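Local coordinates for OsmC family protein (Rhodothermus marinus, PDB 5CML) that probably hydrolyses carboxylic esters, this chain being the alpha/beta-hydrolase (esterase) domain of a longer protein that also carries an OsmC domain, at residues A[1-6]-A[61-66]; A[32-37]-A[45-50]; A[83-88]-A[116-121]; A[111-116]-A[132-137]. All coordinates share one frame; numbering follows the deposited sequence.

Overall arrangement
From the N terminus, contact 1 closes the first and longest loop, linking strand 2-9 at the rim of the eight-stranded sheet to strand 59-65. Contact 2 is nested inside it: strand 30-36 receives helix 45-56, and Leu62 of contact 1 probably hydrogen-bonds through its backbone to both Ala32 and Phe34. The other two contacts open after contact 1 has closed. Contact 3 brings the start of helix 85-98 against the end of helix 110-118, and contact 4 sets that second helix against the loop after strand 127-131. These two cross along the chain, share Leu116 and have centres about 11 Å apart. Phe64 packing on Leu88 joins contact 1 to contact 3.

Contact 1 of 4, residues A[1-6]-A[61-66]; sequences MQIKTV and VLRFDF
The guanidinium of Arg63 meets Ile3 at its edge: methyl CG2 of Ile3 lies near the guanidinium plane, 3.7 Å from Arg63 NH2, rather than over a face. Both residues sit in the mixed sheet of an alpha/beta-hydrolase fold, on strands that run the same way but are not neighbours, since strand 15-22 passes between them and is antiparallel to both. The side chains therefore reach over that middle strand, and the buried area is a modest 127 Å². Ile3 offers its CG2 branch, while CD1 grazes the same nitrogen at 4.2 Å. Arg63 comes in at about a right angle to Ile3. Its chain runs extended through chi2 and then bends at chi3 (-87°), which turns the head toward the rim of the sheet. There the charge is met by the middle strand, with NE in a salt bridge to Asp21, so Ile3 adds an apolar neighbour beside a group already held by polar partners.

Strand alternation sends the second pair to the other side of the sheet. Val6 and Leu62 are both buried, and they belong to the layer covered by helix 85-98, where Phe94 packs on Val6 and Leu95 on Leu62. Arg63, by contrast, lies on the side of helix 45-56. Leu62 holds CG trans to its own N (chi1 -175°), which carries its branch across the middle strand. At the end of that reach its CD1 meets methyl CG2 of Val6 at 3.7 Å.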
loop_
_atom_site.group_PDB
_atom_site.type_symbol
_atom_site.label_atom_id
_atom_site.label_comp_id
_atom_site.label_asym_id
_atom_site.label_seq_id
_atom_site.Cartn_x
_atom_site.Cartn_y
_atom_site.Cartn_z
ATOM N N MET A 1 6.194 17.857 11.255
ATOM C CA MET A 1 5.732 16.440 11.360
ATOM C C MET A 1 5.885 15.929 12.781
ATOM O O MET A 1 6.888 16.195 13.437
ATOM C CB MET A 1 6.526 15.562 10.399
ATOM C CG MET A 1 6.268 14.082 10.474
ATOM S SD MET A 1 7.497 13.270 9.418
ATOM C CE MET A 1 6.617 11.863 8.727
ATOM N N GLN A 2 4.873 15.217 13.268
ATOM C CA GLN A 2 4.972 14.487 14.526
ATOM C C GLN A 2 4.658 13.015 14.236
ATOM O O GLN A 2 3.704 12.749 13.555
ATOM C CB GLN A 2 3.995 15.024 15.571
ATOM C CG GLN A 2 3.944 14.156 16.790
ATOM C CD GLN A 2 3.140 14.753 17.925
ATOM O OE1 GLN A 2 2.286 15.610 17.718
ATOM N NE2 GLN A 2 3.400 14.275 19.142
ATOM N N ILE A 3 5.444 12.084 14.763
ATOM C CA ILE A 3 5.185 10.653 14.566
ATOM C C ILE A 3 4.707 10.016 15.862
ATOM O O ILE A 3 5.303 10.229 16.928
ATOM C CB ILE A 3 6.436 9.929 14.079
ATOM C CG1 ILE A 3 6.925 10.545 12.761
ATOM C CG2 ILE A 3 6.162 8.426 13.919
ATOM C CD1 ILE A 3 8.246 9.981 12.291
ATOM N N LYS A 4 3.630 9.235 15.757
ATOM C CA LYS A 4 3.036 8.536 16.894
ATOM C C LYS A 4 2.859 7.047 16.633
ATOM O O LYS A 4 2.529 6.645 15.537
ATOM C CB LYS A 4 1.664 9.116 17.252
ATOM C CG LYS A 4 1.677 10.577 17.633
ATOM C CD LYS A 4 0.313 11.003 18.168
ATOM C CE LYS A 4 0.345 12.423 18.676
ATOM N NZ LYS A 4 -0.989 12.818 19.175
ATOM N N THR A 5 3.026 6.239 17.675
ATOM C CA THR A 5 2.676 4.830 17.615
ATOM C C THR A 5 1.206 4.690 17.985
ATOM O O THR A 5 0.740 5.336 18.916
ATOM C CB THR A 5 3.548 3.991 18.546
ATOM O OG1 THR A 5 4.905 4.063 18.103
ATOM C CG2 THR A 5 3.108 2.537 18.539
ATOM N N VAL A 6 0.477 3.889 17.203
ATOM C CA VAL A 6 -0.920 3.625 17.460
ATOM C C VAL A 6 -1.155 2.141 17.505
ATOM O O VAL A 6 -0.395 1.352 16.949
ATOM C CB VAL A 6 -1.862 4.251 16.404
ATOM C CG1 VAL A 6 -1.626 5.750 16.306
ATOM C CG2 VAL A 6 -1.735 3.567 15.053
ATOM N N VAL A 61 -0.549 10.469 7.657
ATOM C CA VAL A 61 -0.281 9.166 7.033
ATOM C C VAL A 61 -0.227 8.060 8.086
ATOM O O VAL A 61 0.589 8.127 9.020
ATOM C CB VAL A 61 1.067 9.171 6.254
ATOM C CG1 VAL A 61 1.276 7.840 5.561
ATOM C CG2 VAL A 61 1.132 10.286 5.207
ATOM N N LEU A 62 -1.090 7.055 7.935
ATOM C CA LEU A 62 -1.027 5.858 8.770
ATOM C C LEU A 62 -0.244 4.795 8.003
ATOM O O LEU A 62 -0.721 4.239 7.005
ATOM C CB LEU A 62 -2.420 5.344 9.135
ATOM C CG LEU A 62 -2.459 4.152 10.103
ATOM C CD1 LEU A 62 -1.967 4.560 11.502
ATOM C CD2 LEU A 62 -3.851 3.587 10.201
ATOM N N ARG A 63 0.955 4.511 8.485
ATOM C CA ARG A 63 1.799 3.494 7.886
ATOM C C ARG A 63 1.459 2.152 8.473
ATOM O O ARG A 63 1.544 1.948 9.687
ATOM C CB ARG A 63 3.264 3.810 8.129
ATOM C CG ARG A 63 3.738 5.015 7.384
ATOM C CD ARG A 63 5.191 5.230 7.603
ATOM N NE ARG A 63 5.478 6.022 8.799
ATOM C CZ ARG A 63 6.324 5.661 9.755
ATOM N NH1 ARG A 63 6.939 4.474 9.713
ATOM N NH2 ARG A 63 6.537 6.487 10.773
ATOM N N PHE A 64 1.054 1.241 7.601
ATOM C CA PHE A 64 0.690 -0.094 8.016
ATOM C C PHE A 64 1.667 -1.069 7.395
ATOM O O PHE A 64 1.777 -1.155 6.174
ATOM C CB PHE A 64 -0.738 -0.414 7.602
ATOM C CG PHE A 64 -1.170 -1.785 7.979
ATOM C CD1 PHE A 64 -1.671 -2.036 9.244
ATOM C CD2 PHE A 64 -1.055 -2.834 7.081
ATOM C CE1 PHE A 64 -2.069 -3.303 9.603
ATOM C CE2 PHE A 64 -1.455 -4.112 7.437
ATOM C CZ PHE A 64 -1.956 -4.342 8.698
ATOM N N ASP A 65 2.388 -1.778 8.251
ATOM C CA ASP A 65 3.389 -2.742 7.813
ATOM C C ASP A 65 2.732 -4.036 7.353
ATOM O O ASP A 65 2.313 -4.869 8.166
ATOM C CB ASP A 65 4.365 -3.022 8.954
ATOM C CG ASP A 65 5.307 -4.155 8.650
ATOM O OD1 ASP A 65 5.580 -4.419 7.455
ATOM O OD2 ASP A 65 5.780 -4.782 9.617
ATOM N N PHE A 66 2.676 -4.205 6.039
ATOM C CA PHE A 66 1.965 -5.326 5.441
ATOM C C PHE A 66 2.697 -6.640 5.673
ATOM O O PHE A 66 2.107 -7.713 5.572
ATOM C CB PHE A 66 1.784 -5.053 3.941
ATOM C CG PHE A 66 0.841 -5.988 3.266
ATOM C CD1 PHE A 66 -0.524 -5.754 3.283
ATOM C CD2 PHE A 66 1.319 -7.114 2.621
ATOM C CE1 PHE A 66 -1.409 -6.653 2.650
ATOM C CE2 PHE A 66 0.448 -7.996 1.987
ATOM C CZ PHE A 66 -0.914 -7.755 2.003
#

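Contact 2 of 4, residues A[32-37]-A[45-50]; sequences ALFAHC and KAVTTI
This is beta-alpha packing of Phe34 and His36 against Val47 and Ile50, inside the beta-alpha-beta crossover made by strand 30-36, helix 45-56 and strand 59-65. Strand and helix segments run nearly antiparallel, at 163° with their axes 11.0 Å apart, as expected when the helix brings the chain back along the sheet. Methyl CG2 of Val47 is the shared piece. It sits over one face of the His36 imidazole, 3.6 Å from the ring centroid and 10° off its normal, a clear CH-pi contact. The same methyl lies 3.6 Å from Phe34 CE2, approaching that ring obliquely. His36 can offer its face because its first torsion (70°) places CG between the backbone N and carbonyl carbon, while ND1 keeps the ring turned by bonding to the backbone N of Phe38. One helical turn on, Ile50 crosses Phe34 at about a right angle, with CG2 3.6 Å from Phe34 CE2 and CD1 near CZ. Ile106 of strand 104-108 and Val61 of strand 59-65, the strands on either side of 30-36, both touch Phe34. Arg63 reaches Val47, and Ala237 of helix 234-252 lies against Ile50.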
loop_
_atom_site.group_PDB
_atom_site.type_symbol
_atom_site.label_atom_id
_atom_site.label_comp_id
_atom_site.label_asym_id
_atom_site.label_seq_id
_atom_site.Cartn_x
_atom_site.Cartn_y
_atom_site.Cartn_z
ATOM N N ALA A 32 -4.228 9.436 4.991
ATOM C CA ALA A 32 -3.881 8.400 4.027
ATOM C C ALA A 32 -3.543 7.138 4.777
ATOM O O ALA A 32 -2.868 7.191 5.798
ATOM C CB ALA A 32 -2.704 8.825 3.157
ATOM N N LEU A 33 -3.992 5.997 4.259
ATOM C CA LEU A 33 -3.556 4.694 4.735
ATOM C C LEU A 33 -2.497 4.228 3.767
ATOM O O LEU A 33 -2.725 4.230 2.556
ATOM C CB LEU A 33 -4.713 3.682 4.794
ATOM C CG LEU A 33 -4.314 2.236 5.103
ATOM C CD1 LEU A 33 -3.696 2.174 6.494
ATOM C CD2 LEU A 33 -5.504 1.252 4.991
ATOM N N PHE A 34 -1.343 3.862 4.299
ATOM C CA PHE A 34 -0.191 3.482 3.483
ATOM C C PHE A 34 0.239 2.078 3.873
ATOM O O PHE A 34 0.952 1.886 4.863
ATOM C CB PHE A 34 0.936 4.504 3.684
ATOM C CG PHE A 34 2.145 4.321 2.795
ATOM C CD1 PHE A 34 2.180 3.404 1.760
ATOM C CD2 PHE A 34 3.267 5.112 3.016
ATOM C CE1 PHE A 34 3.316 3.276 0.954
ATOM C CE2 PHE A 34 4.403 4.998 2.218
ATOM C CZ PHE A 34 4.424 4.071 1.181
ATOM N N ALA A 35 -0.209 1.099 3.085
ATOM C CA ALA A 35 0.135 -0.304 3.311
ATOM C C ALA A 35 1.363 -0.637 2.493
ATOM O O ALA A 35 1.342 -0.507 1.283
ATOM C CB ALA A 35 -0.995 -1.188 2.931
ATOM N N HIS A 36 2.435 -1.060 3.142
ATOM C CA HIS A 36 3.711 -1.158 2.441
ATOM C C HIS A 36 4.536 -2.356 2.876
ATOM O O HIS A 36 4.289 -2.959 3.937
ATOM C CB HIS A 36 4.517 0.114 2.679
ATOM C CG HIS A 36 5.009 0.222 4.078
ATOM N ND1 HIS A 36 6.209 -0.316 4.485
ATOM C CD2 HIS A 36 4.434 0.749 5.188
ATOM C CE1 HIS A 36 6.359 -0.107 5.782
ATOM N NE2 HIS A 36 5.295 0.532 6.230
ATOM N N CYS A 37 5.558 -2.662 2.076
ATOM C CA CYS A 37 6.451 -3.779 2.362
ATOM C C CYS A 37 7.898 -3.315 2.513
ATOM O O CYS A 37 8.820 -4.095 2.303
ATOM C CB CYS A 37 6.346 -4.832 1.255
ATOM S SG CYS A 37 4.659 -5.559 1.143
ATOM N N LYS A 45 14.058 3.786 5.781
ATOM C CA LYS A 45 14.278 5.107 5.224
ATOM C C LYS A 45 13.303 5.401 4.077
ATOM O O LYS A 45 12.854 6.528 3.935
ATOM C CB LYS A 45 15.730 5.258 4.761
ATOM C CG LYS A 45 16.075 6.648 4.257
ATOM C CD LYS A 45 17.565 6.801 3.978
ATOM C CE LYS A 45 17.928 8.253 3.703
ATOM N NZ LYS A 45 19.360 8.404 3.300
ATOM N N ALA A 46 12.938 4.398 3.279
ATOM C CA ALA A 46 12.057 4.659 2.146
ATOM C C ALA A 46 10.676 5.080 2.612
ATOM O O ALA A 46 10.126 6.078 2.129
ATOM C CB ALA A 46 11.962 3.428 1.222
ATOM N N VAL A 47 10.090 4.331 3.539
ATOM C CA VAL A 47 8.725 4.645 3.926
ATOM C C VAL A 47 8.655 5.953 4.724
ATOM O O VAL A 47 7.704 6.720 4.556
ATOM C CB VAL A 47 8.071 3.492 4.713
ATOM C CG1 VAL A 47 8.643 3.353 6.131
ATOM C CG2 VAL A 47 6.554 3.672 4.734
ATOM N N THR A 48 9.657 6.245 5.547
ATOM C CA THR A 48 9.621 7.494 6.311
ATOM C C THR A 48 9.899 8.701 5.407
ATOM O O THR A 48 9.348 9.776 5.620
ATOM C CB THR A 48 10.599 7.486 7.501
ATOM O OG1 THR A 48 11.927 7.238 7.055
ATOM C CG2 THR A 48 10.204 6.423 8.531
ATOM N N THR A 49 10.687 8.511 4.352
ATOM C CA THR A 49 10.902 9.577 3.388
ATOM C C THR A 49 9.626 9.871 2.599
ATOM O O THR A 49 9.292 11.044 2.389
ATOM C CB THR A 49 12.071 9.232 2.444
ATOM O OG1 THR A 49 13.272 9.087 3.210
ATOM C CG2 THR A 49 12.306 10.322 1.396
ATOM N N ILE A 50 8.892 8.825 2.184
ATOM C CA ILE A 50 7.634 9.043 1.475
ATOM C C ILE A 50 6.647 9.740 2.403
ATOM O O ILE A 50 5.993 10.721 2.029
ATOM C CB ILE A 50 7.021 7.740 0.984
ATOM C CG1 ILE A 50 7.907 7.156 -0.127
ATOM C CG2 ILE A 50 5.594 7.960 0.502
ATOM C CD1 ILE A 50 7.571 5.705 -0.487
#

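Contact 3 of 4, residues A[83-88]-A[116-121]; sequences TNFEDL and LAVAGE
Phe85 and Val118 carry this helix-to-helix contact, and the phenyl ring of Phe85 can be followed outward. From CB, the first torsion (-78°) puts CG trans to the carbonyl carbon, and that swings the ring toward helix 110-118. CD1 then comes to 3.3 Å from methyl CG1 of Val118, a tight fit. Next along the same side of the ring, CE1 is shared: Ala117 CB lies 3.7 Å from it and Val118 CG1 only slightly farther. At the tip, CZ still touches Ala117 CB, at 3.8 Å. Both alkyl groups approach the ring obliquely. Beyond the two segments, CE1 also lies against the carbonyl oxygen of Ala114, and the ring meets that of Phe172 with the planes at about 35°.

In the alpha/beta-hydrolase fold these are two helices of the layer on one side of the central sheet, here touching where helix 85-98 begins and near the C-terminal end of helix 110-118. The beginning is capped: Asn84 stands at the N-cap, and its OD1 accepts from Asp87 N at 3.1 Å with an N-H...O angle of 151°. Just past helix 110-118, Glu121 reaches back in a salt bridge to Arg89, a polar link beside the apolar one.

One turn after Phe85, Leu88 adds a looser touch, its CD2 4.4 Å from Val118 CG2. Leu88 CD2 packs more closely on Ala114 CB, while Leu88 CD1 packs against Phe64 of strand 59-65.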
loop_
_atom_site.group_PDB
_atom_site.type_symbol
_atom_site.label_atom_id
_atom_site.label_comp_id
_atom_site.label_asym_id
_atom_site.label_seq_id
_atom_site.Cartn_x
_atom_site.Cartn_y
_atom_site.Cartn_z
ATOM N N THR A 83 -0.552 -11.036 7.678
ATOM C CA THR A 83 -1.567 -10.094 7.247
ATOM C C THR A 83 -2.626 -10.665 6.306
ATOM O O THR A 83 -2.404 -11.660 5.597
ATOM C CB THR A 83 -0.928 -8.900 6.552
ATOM O OG1 THR A 83 -1.843 -7.798 6.572
ATOM C CG2 THR A 83 -0.567 -9.244 5.111
ATOM N N ASN A 84 -3.781 -10.003 6.316
ATOM C CA ASN A 84 -4.841 -10.277 5.362
ATOM C C ASN A 84 -5.645 -9.007 5.080
ATOM O O ASN A 84 -5.312 -7.925 5.570
ATOM C CB ASN A 84 -5.742 -11.397 5.875
ATOM C CG ASN A 84 -6.307 -11.123 7.258
ATOM O OD1 ASN A 84 -6.259 -10.005 7.758
ATOM N ND2 ASN A 84 -6.871 -12.163 7.874
ATOM N N PHE A 85 -6.695 -9.138 4.284
ATOM C CA PHE A 85 -7.542 -8.005 3.939
ATOM C C PHE A 85 -8.242 -7.391 5.143
ATOM O O PHE A 85 -8.384 -6.160 5.215
ATOM C CB PHE A 85 -8.580 -8.426 2.905
ATOM C CG PHE A 85 -8.026 -8.521 1.528
ATOM C CD1 PHE A 85 -7.580 -7.387 0.883
ATOM C CD2 PHE A 85 -7.912 -9.732 0.894
ATOM C CE1 PHE A 85 -7.055 -7.460 -0.386
ATOM C CE2 PHE A 85 -7.392 -9.812 -0.395
ATOM C CZ PHE A 85 -6.957 -8.673 -1.027
ATOM N N GLU A 86 -8.669 -8.231 6.086
ATOM C CA GLU A 86 -9.327 -7.731 7.289
ATOM C C GLU A 86 -8.430 -6.799 8.106
ATOM O O GLU A 86 -8.912 -5.840 8.678
ATOM C CB GLU A 86 -9.796 -8.889 8.173
ATOM C CG GLU A 86 -10.127 -8.495 9.639
ATOM C CD GLU A 86 -10.987 -7.216 9.820
ATOM O OE1 GLU A 86 -11.689 -6.758 8.885
ATOM O OE2 GLU A 86 -10.937 -6.652 10.930
ATOM N N ASP A 87 -7.133 -7.069 8.166
ATOM C CA ASP A 87 -6.242 -6.157 8.881
ATOM C C ASP A 87 -6.211 -4.786 8.226
ATOM O O ASP A 87 -6.158 -3.779 8.917
ATOM C CB ASP A 87 -4.832 -6.734 8.972
ATOM C CG ASP A 87 -4.776 -7.966 9.839
ATOM O OD1 ASP A 87 -5.706 -8.167 10.649
ATOM O OD2 ASP A 87 -3.810 -8.741 9.705
ATOM N N LEU A 88 -6.228 -4.731 6.897
ATOM C CA LEU A 88 -6.283 -3.442 6.206
ATOM C C LEU A 88 -7.616 -2.746 6.481
ATOM O O LEU A 88 -7.654 -1.546 6.754
ATOM C CB LEU A 88 -6.094 -3.626 4.704
ATOM C CG LEU A 88 -4.975 -2.833 4.066
ATOM C CD1 LEU A 88 -3.630 -3.053 4.785
ATOM C CD2 LEU A 88 -4.905 -3.225 2.596
ATOM N N LEU A 116 -5.788 -1.917 -3.886
ATOM C CA LEU A 116 -6.584 -1.853 -5.096
ATOM C C LEU A 116 -7.784 -2.770 -4.983
ATOM O O LEU A 116 -8.849 -2.463 -5.502
ATOM C CB LEU A 116 -5.759 -2.222 -6.329
ATOM C CG LEU A 116 -4.764 -1.144 -6.744
ATOM C CD1 LEU A 116 -3.797 -1.745 -7.722
ATOM C CD2 LEU A 116 -5.476 0.055 -7.360
ATOM N N ALA A 117 -7.615 -3.888 -4.290
ATOM C CA ALA A 117 -8.707 -4.838 -4.130
ATOM C C ALA A 117 -9.780 -4.380 -3.136
ATOM O O ALA A 117 -10.938 -4.810 -3.234
ATOM C CB ALA A 117 -8.159 -6.196 -3.707
ATOM N N VAL A 118 -9.418 -3.531 -2.176
ATOM C CA VAL A 118 -10.394 -3.078 -1.178
ATOM C C VAL A 118 -10.866 -1.634 -1.354
ATOM O O VAL A 118 -11.798 -1.227 -0.681
ATOM C CB VAL A 118 -9.853 -3.216 0.270
ATOM C CG1 VAL A 118 -9.454 -4.666 0.545
ATOM C CG2 VAL A 118 -8.704 -2.222 0.557
ATOM N N ALA A 119 -10.253 -0.867 -2.252
ATOM C CA ALA A 119 -10.582 0.561 -2.351
ATOM C C ALA A 119 -12.076 0.771 -2.597
ATOM O O ALA A 119 -12.696 1.667 -2.022
ATOM C CB ALA A 119 -9.776 1.215 -3.453
ATOM N N GLY A 120 -12.652 -0.078 -3.439
ATOM C CA GLY A 120 -14.050 0.029 -3.779
ATOM C C GLY A 120 -14.977 -0.240 -2.622
ATOM O O GLY A 120 -16.169 0.004 -2.747
ATOM N N GLU A 121 -14.440 -0.732 -1.505
ATOM C CA GLU A 121 -15.252 -1.025 -0.324
ATOM C C GLU A 121 -15.500 0.210 0.549
ATOM O O GLU A 121 -16.339 0.167 1.458
ATOM C CB GLU A 121 -14.586 -2.117 0.544
ATOM C CG GLU A 121 -14.303 -3.451 -0.168
ATOM C CD GLU A 121 -13.568 -4.453 0.726
ATOM O OE1 GLU A 121 -13.586 -4.260 1.955
ATOM O OE2 GLU A 121 -12.964 -5.433 0.209
#

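Contact 4 of 4, residues A[111-116]-A[132-137]; sequences GGAAVL and GAPCDP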
loop_
_atom_site.group_PDB
_atom_site.type_symbol
_atom_site.label_atom_id
_atom_site.label_comp_id
_atom_site.label_asym_id
_atom_site.label_seq_id
_atom_site.Cartn_x
_atom_site.Cartn_y
_atom_site.Cartn_z
ATOM N N GLY A 111 1.145 -4.791 -0.867
ATOM C CA GLY A 111 0.220 -3.832 -0.296
ATOM C C GLY A 111 -0.530 -3.055 -1.354
ATOM O O GLY A 111 -1.646 -2.597 -1.121
ATOM N N GLY A 112 0.095 -2.871 -2.519
ATOM C CA GLY A 112 -0.563 -2.204 -3.629
ATOM C C GLY A 112 -1.711 -3.048 -4.172
ATOM O O GLY A 112 -2.812 -2.556 -4.452
ATOM N N ALA A 113 -1.456 -4.337 -4.333
ATOM C CA ALA A 113 -2.510 -5.221 -4.783
ATOM C C ALA A 113 -3.652 -5.198 -3.759
ATOM O O ALA A 113 -4.821 -5.132 -4.123
ATOM C CB ALA A 113 -1.979 -6.623 -4.984
ATOM N N ALA A 114 -3.308 -5.181 -2.477
ATOM C CA ALA A 114 -4.321 -5.174 -1.434
ATOM C C ALA A 114 -5.172 -3.909 -1.444
ATOM O O ALA A 114 -6.394 -4.002 -1.346
ATOM C CB ALA A 114 -3.678 -5.338 -0.078
ATOM N N VAL A 115 -4.560 -2.722 -1.532
ATOM C CA VAL A 115 -5.387 -1.506 -1.504
ATOM C C VAL A 115 -6.267 -1.415 -2.753
ATOM O O VAL A 115 -7.393 -0.924 -2.685
ATOM C CB VAL A 115 -4.574 -0.181 -1.354
ATOM C CG1 VAL A 115 -3.815 -0.143 -0.018
ATOM C CG2 VAL A 115 -3.679 0.085 -2.537
ATOM N N LEU A 116 -5.788 -1.917 -3.886
ATOM C CA LEU A 116 -6.584 -1.853 -5.096
ATOM C C LEU A 116 -7.784 -2.770 -4.983
ATOM O O LEU A 116 -8.849 -2.463 -5.502
ATOM C CB LEU A 116 -5.759 -2.222 -6.329
ATOM C CG LEU A 116 -4.764 -1.144 -6.744
ATOM C CD1 LEU A 116 -3.797 -1.745 -7.722
ATOM C CD2 LEU A 116 -5.476 0.055 -7.360
ATOM N N GLY A 132 4.950 -0.322 -7.435
ATOM C CA GLY A 132 5.470 -1.657 -7.667
ATOM C C GLY A 132 4.431 -2.756 -7.501
ATOM O O GLY A 132 4.778 -3.887 -7.184
ATOM N N ALA A 133 3.164 -2.441 -7.722
ATOM C CA ALA A 133 2.086 -3.418 -7.463
ATOM C C ALA A 133 2.009 -4.511 -8.542
ATOM O O ALA A 133 2.102 -4.220 -9.732
ATOM C CB ALA A 133 0.746 -2.717 -7.365
ATOM N N PRO A 134 1.809 -5.766 -8.120
ATOM C CA PRO A 134 1.570 -6.831 -9.094
ATOM C C PRO A 134 0.139 -6.749 -9.601
ATOM O O PRO A 134 -0.712 -6.223 -8.902
ATOM C CB PRO A 134 1.841 -8.101 -8.300
ATOM C CG PRO A 134 1.483 -7.750 -6.903
ATOM C CD PRO A 134 1.878 -6.279 -6.745
ATOM N N CYS A 135 -0.120 -7.257 -10.801
ATOM C CA CYS A 135 -1.423 -7.068 -11.421
ATOM C C CYS A 135 -2.324 -8.283 -11.308
ATOM O O CYS A 135 -3.537 -8.159 -11.460
ATOM C CB CYS A 135 -1.255 -6.713 -12.894
ATOM S SG CYS A 135 -0.633 -8.061 -13.909
ATOM N N ASP A 136 -1.733 -9.449 -11.056
ATOM C CA ASP A 136 -2.507 -10.684 -11.077
ATOM C C ASP A 136 -1.898 -11.798 -10.221
ATOM O O ASP A 136 -0.766 -11.688 -9.754
ATOM C CB ASP A 136 -2.688 -11.155 -12.536
ATOM C CG ASP A 136 -1.381 -11.434 -13.249
ATOM O OD1 ASP A 136 -0.357 -11.744 -12.600
ATOM O OD2 ASP A 136 -1.389 -11.373 -14.499
ATOM N N PRO A 137 -2.665 -12.873 -9.980
ATOM C CA PRO A 137 -2.128 -13.944 -9.140
ATOM C C PRO A 137 -0.858 -14.607 -9.669
ATOM O O PRO A 137 -0.032 -15.018 -8.873
ATOM C CB PRO A 137 -3.295 -14.949 -9.094
ATOM C CG PRO A 137 -4.495 -14.071 -9.150
ATOM C CD PRO A 137 -4.128 -12.995 -10.136
#
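Ala113 and Ala133 each lose 40 Å² to the other segment and Pro134 loses 32 Å², so two alanines and a proline make most of this contact. Ala133 sets its methyl against the helix backbone: CB lies 4.0 Å from Gly112 CA, about as near to the carbonyl carbon of Gly112, and 4.1 Å from Ala113 N. Gly112, with no side chain, presents bare backbone there, and its CA comes within 4.8 Å of Ala133 CA, close for a helix and a loop. Ala113 answers from the helix side with its own methyl, which stands 4.1 Å from Pro134 CG, at the puckered corner of the ring, and equally near to Pro134 O. That oxygen is buried and finds no hydrogen-bonding partner in the model. The pairing is thus staggered, each alanine reaching a neighbour of the other, and it rests on van der Waals contact alone.

Around this core, Leu181 of helix 181-187 packs on Ala113, and Leu211 of helix 206-214 on Ala133. The loop is tied to that latter helix twice more: Cys135 N bonds to Asn207 OD1, and Cys135, deposited in two conformers, is the disulfide partner of Cys210. Farther along, Asp136 stands at the N-cap of helix 137-141.

Through Gly112 and Ala113 the contact packs the start of helix 110-118 against the loop after strand 127-131. The GxSxG turn that leads from strand 104-108 into this helix, with Gly111 as its last residue, is consistent with the nucleophile elbow of an alpha/beta-hydrolase, Ser109 being the probable nucleophile.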